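Local coordinates for putative oxidoreductase molybdopterin-binding subunit (PDB 4ZOH), which probably forms the molybdenum- and pterin cytosine dinucleotide-binding subunit of an oxidoreductase of the aldehyde oxidase and xanthine dehydrogenase family, at residues E166-L171 against W241-T246; Y182-S187 against G216-A221. One frame throughout, in Å; residues are numbered along the deposited sequence.

Contact 1: residues E166-L171 against W241-T246; sequences ETRGAL and WVPTRT
A chi1 of 165° carries the W241 indole away from its own backbone N, and its six-membered end meets R168, whose own chain bends at chi3 (-52°) and brings its guanidinium face round to the CH2 edge of the indole. The two planes stand 82° apart, and CH2 of W241 lies 3.7 Å above the guanidinium plane, over its centre, while R168 CZ sits in the indole plane at its edge. This is therefore ring edge to guanidinium face. The nearest carbons are R168 CB and W241 CH2, at 3.5 Å. Salt bridges to E248 and E224 hold the guanidinium in place.

Next along, the backbones lock. W241 N donates to A170 O (2.7 Å), and A170 N returns a bond to W241 O (2.9 Å). This is a hydrogen-bonded antiparallel pair between strands 170-174 and 239-241 of a seven-stranded mixed sheet, and the side chains of A170 and W241 share one face of it, against L228 of helix 223-235. G169 CA adds a CH...O contact to the same W241 carbonyl.

Beyond the pair the segments stay close without further strand pairing. P243 CD lies 3.3 Å from R168 O, an oxygen that also accepts the hydroxyl of T167 (OG1 to O 2.8 Å). A water donates to T167 OG1 (3.0 Å) and to P243 O, linking the T167 hydroxyl to the backbone carbonyl of P243, so T167 OG1 has both a donor and an acceptor partner. The threonine methyl CG2 rests over the centre of the R245 guanidinium, 3.5 Å above its plane. R245 NH1 is tied to P164 O, and its NH2 bonds to the backbone of another protein chain of the assembly. T244, just before it, N-caps helix 245-251.

Contact 2: residues Y182-S187 against G216-A221; sequences YSSTQS and GSKIIA
The side-chain oxygen of Q186 is held by two backbone N-H groups of the turn that faces it. K218 N donates to OE1 at 3.1 Å with an N-H...O angle of 155°, tilted from the amide plane, and G216 N adds a weak bond of the same length. With CG beside its own backbone N (chi1 -62°) and the chain extended from there, Q186 reaches into this type I turn, G216 to I219, while NE2, 3.3 Å from I219 CG1, donates to T481 O; acceptor and donor partners thus define the amide's flip. A backbone bond, Q186 N to K218 O at 3.0 Å, completes the clamp. K218 stretches along the S184 backbone, CD 3.3 Å from S184 O, to donate from NZ to S184 OG at 2.8 Å; NZ also donates to E166 O and G213 O. G216 touches the pterin cytosine dinucleotide, and its nearest atom is about 4 Å from molybdenum, consistent with a second-shell place for Q186 beside the cofactor pocket. The contact lies between the end of strand 179-183, the start of helix 188-199, which S187 N-caps, and the loop from strand 204-207 to helix 223-235.

From the N terminus, the chain enters contact 1 at 166-171, runs out along strand 170-174 and returns on strand 179-183, its antiparallel neighbour, into 182-187. Helix 188-199 and strand 204-207 follow before 216-221 closes contact 2, a loop of 28 residues. Helix 223-235 and strand 239-241 then lead to 241-246, which closes the longer loop of contact 1, so the smaller lies wholly within the larger. A probable hydrogen bond joins the two contacts, E166 OE2 being 2.8 Å from S184 OG. Together they tie three successive inner strands of one sheet and the cofactor-side turn to helix 245-251.

Contact 1: residues E166-L171 against W241-T246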
# COMPACT_ATOMS: atom_id res chain seq x y z
N GLU A 166 -4.74 16.95 -11.63
CA GLU A 166 -3.64 16.19 -11.03
C GLU A 166 -2.42 16.22 -11.98
O GLU A 166 -2.49 15.79 -13.17
CB GLU A 166 -3.99 14.69 -10.75
CG GLU A 166 -2.90 13.94 -9.95
CD GLU A 166 -2.78 12.46 -10.27
OE1 GLU A 166 -2.12 11.72 -9.50
OE2 GLU A 166 -3.32 11.97 -11.30
N THR A 167 -1.29 16.67 -11.44
CA THR A 167 0.03 16.57 -12.14
C THR A 167 0.47 15.15 -12.34
O THR A 167 -0.19 14.22 -11.91
CB THR A 167 1.15 17.26 -11.39
OG1 THR A 167 1.36 16.59 -10.15
CG2 THR A 167 0.80 18.75 -11.08
N ARG A 168 1.54 14.99 -13.13
CA ARG A 168 2.29 13.72 -13.19
C ARG A 168 2.62 13.33 -11.78
O ARG A 168 2.53 14.15 -10.84
CB ARG A 168 3.62 13.95 -14.00
CG ARG A 168 3.35 14.27 -15.47
CD ARG A 168 4.58 14.91 -16.15
NE ARG A 168 5.05 16.05 -15.38
CZ ARG A 168 6.28 16.57 -15.42
NH1 ARG A 168 6.54 17.59 -14.62
NH2 ARG A 168 7.19 16.09 -16.29
N GLY A 169 3.08 12.09 -11.61
CA GLY A 169 3.57 11.67 -10.27
C GLY A 169 3.82 10.20 -10.38
O GLY A 169 3.20 9.50 -11.24
N ALA A 170 4.67 9.69 -9.50
CA ALA A 170 5.05 8.29 -9.62
C ALA A 170 5.67 7.80 -8.33
O ALA A 170 6.12 8.62 -7.47
CB ALA A 170 6.02 8.09 -10.78
N LEU A 171 5.61 6.47 -8.20
CA LEU A 171 6.09 5.79 -7.02
C LEU A 171 6.77 4.50 -7.48
O LEU A 171 6.12 3.67 -8.12
CB LEU A 171 4.93 5.43 -6.04
CG LEU A 171 5.28 4.61 -4.81
CD1 LEU A 171 6.32 5.29 -3.86
CD2 LEU A 171 3.98 4.23 -4.04
N TRP A 241 7.73 10.50 -6.37
CA TRP A 241 8.00 11.75 -7.01
C TRP A 241 6.65 12.48 -7.29
O TRP A 241 5.76 11.90 -7.99
CB TRP A 241 8.68 11.48 -8.35
CG TRP A 241 8.66 12.75 -9.23
CD1 TRP A 241 9.21 13.95 -8.94
CD2 TRP A 241 7.98 12.92 -10.50
NE1 TRP A 241 8.98 14.85 -10.00
CE2 TRP A 241 8.25 14.23 -10.95
CE3 TRP A 241 7.22 12.08 -11.32
CZ2 TRP A 241 7.73 14.74 -12.19
CZ3 TRP A 241 6.77 12.57 -12.58
CH2 TRP A 241 7.01 13.89 -12.98
N VAL A 242 6.51 13.72 -6.79
CA VAL A 242 5.35 14.55 -7.19
C VAL A 242 5.83 15.98 -7.44
O VAL A 242 6.24 16.63 -6.53
CB VAL A 242 4.20 14.56 -6.16
CG1 VAL A 242 3.01 15.40 -6.66
CG2 VAL A 242 3.76 13.14 -5.83
N PRO A 243 5.79 16.45 -8.69
CA PRO A 243 6.18 17.84 -9.00
C PRO A 243 5.23 18.86 -8.39
O PRO A 243 4.02 18.55 -8.15
CB PRO A 243 6.11 17.88 -10.54
CG PRO A 243 5.03 16.88 -10.83
CD PRO A 243 5.20 15.77 -9.85
N THR A 244 5.74 20.04 -8.09
CA THR A 244 4.83 21.16 -7.80
C THR A 244 4.10 21.57 -9.10
O THR A 244 4.49 21.18 -10.25
CB THR A 244 5.58 22.37 -7.27
OG1 THR A 244 6.33 22.91 -8.35
CG2 THR A 244 6.52 21.98 -6.06
N ARG A 245 3.05 22.36 -8.97
CA ARG A 245 2.29 22.76 -10.19
C ARG A 245 3.16 23.75 -11.03
O ARG A 245 3.09 23.74 -12.25
CB ARG A 245 0.91 23.41 -9.80
CG ARG A 245 0.13 24.03 -10.95
CD ARG A 245 -0.17 23.06 -12.09
NE ARG A 245 -1.04 22.05 -11.50
CZ ARG A 245 -1.71 21.11 -12.16
NH1 ARG A 245 -1.54 20.95 -13.48
NH2 ARG A 245 -2.51 20.27 -11.47
N THR A 246 3.93 24.61 -10.37
CA THR A 246 4.96 25.44 -11.11
C THR A 246 5.85 24.55 -12.00
O THR A 246 5.96 24.77 -13.22
CB THR A 246 5.76 26.37 -10.20
OG1 THR A 246 4.83 27.20 -9.50
CG2 THR A 246 6.76 27.26 -10.97
O HOH W 1 1.24 18.20 -7.59

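Contact 2: residues Y182-S187 against G216-A221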
# COMPACT_ATOMS: atom_id res chain seq x y z
N TYR A 182 4.26 2.80 -9.96
CA TYR A 182 2.91 3.39 -10.05
C TYR A 182 3.09 4.75 -10.70
O TYR A 182 4.01 5.45 -10.35
CB TYR A 182 2.27 3.62 -8.70
CG TYR A 182 2.12 2.42 -7.79
CD1 TYR A 182 0.85 1.81 -7.61
CD2 TYR A 182 3.22 1.92 -7.08
CE1 TYR A 182 0.70 0.77 -6.72
CE2 TYR A 182 3.06 0.86 -6.20
CZ TYR A 182 1.81 0.30 -6.04
OH TYR A 182 1.70 -0.75 -5.22
N SER A 183 2.19 5.13 -11.59
CA SER A 183 2.39 6.40 -12.22
C SER A 183 1.07 6.97 -12.67
O SER A 183 0.16 6.22 -13.14
CB SER A 183 3.33 6.25 -13.46
OG SER A 183 3.62 7.53 -14.06
N SER A 184 1.01 8.29 -12.63
CA SER A 184 -0.11 9.01 -13.18
C SER A 184 0.14 9.03 -14.67
O SER A 184 0.77 9.93 -15.20
CB SER A 184 -0.25 10.42 -12.56
OG SER A 184 -1.41 11.07 -13.08
N THR A 185 -0.25 7.96 -15.32
CA THR A 185 0.09 7.80 -16.72
C THR A 185 -1.19 7.49 -17.52
O THR A 185 -2.21 7.14 -16.88
CB THR A 185 1.12 6.65 -16.91
OG1 THR A 185 1.53 6.61 -18.26
CG2 THR A 185 0.55 5.30 -16.51
N GLN A 186 -1.13 7.53 -18.86
CA GLN A 186 -2.30 7.17 -19.72
C GLN A 186 -2.41 5.69 -20.07
O GLN A 186 -3.40 5.24 -20.65
CB GLN A 186 -2.40 8.06 -20.97
CG GLN A 186 -2.61 9.51 -20.59
CD GLN A 186 -2.82 10.43 -21.78
OE1 GLN A 186 -2.35 11.57 -21.77
NE2 GLN A 186 -3.47 9.93 -22.81
N SER A 187 -1.39 4.90 -19.69
CA SER A 187 -1.42 3.49 -19.99
C SER A 187 -0.37 2.79 -19.18
O SER A 187 0.81 3.05 -19.40
CB SER A 187 -1.09 3.23 -21.48
OG SER A 187 -1.09 1.83 -21.77
N GLY A 216 -3.51 14.18 -22.91
CA GLY A 216 -2.46 13.86 -23.83
C GLY A 216 -1.12 14.04 -23.14
O GLY A 216 -0.20 13.42 -23.51
N SER A 217 -1.06 14.83 -22.07
CA SER A 217 0.16 15.11 -21.36
C SER A 217 0.87 13.92 -20.67
O SER A 217 2.00 14.14 -20.22
CB SER A 217 -0.06 16.24 -20.37
OG SER A 217 -0.67 15.76 -19.21
N LYS A 218 0.22 12.74 -20.55
CA LYS A 218 0.73 11.59 -19.78
C LYS A 218 0.85 10.31 -20.67
O LYS A 218 0.95 9.16 -20.18
CB LYS A 218 -0.11 11.34 -18.50
CG LYS A 218 -0.03 12.49 -17.47
CD LYS A 218 -1.08 12.39 -16.33
CE LYS A 218 -1.07 13.65 -15.49
NZ LYS A 218 -2.01 13.50 -14.31
N ILE A 219 0.77 10.51 -21.99
CA ILE A 219 1.07 9.40 -22.90
C ILE A 219 2.54 8.95 -22.79
O ILE A 219 2.84 7.78 -22.52
CB ILE A 219 0.80 9.77 -24.38
CG1 ILE A 219 -0.66 10.18 -24.57
CG2 ILE A 219 1.22 8.59 -25.29
CD1 ILE A 219 -0.95 10.62 -26.04
N ILE A 220 3.45 9.93 -22.95
CA ILE A 220 4.86 9.62 -22.99
C ILE A 220 5.34 9.30 -21.57
O ILE A 220 4.67 9.68 -20.57
CB ILE A 220 5.67 10.83 -23.57
CG1 ILE A 220 5.65 12.07 -22.64
CG2 ILE A 220 5.15 11.13 -24.97
CD1 ILE A 220 6.57 13.18 -23.13
N ALA A 221 6.47 8.61 -21.48
CA ALA A 221 7.23 8.57 -20.21
C ALA A 221 8.04 9.82 -20.17
O ALA A 221 8.76 10.11 -21.13
CB ALA A 221 8.14 7.34 -20.14
O HOH W 2 1.16 5.96 -21.22
O HOH W 3 3.76 7.80 -18.49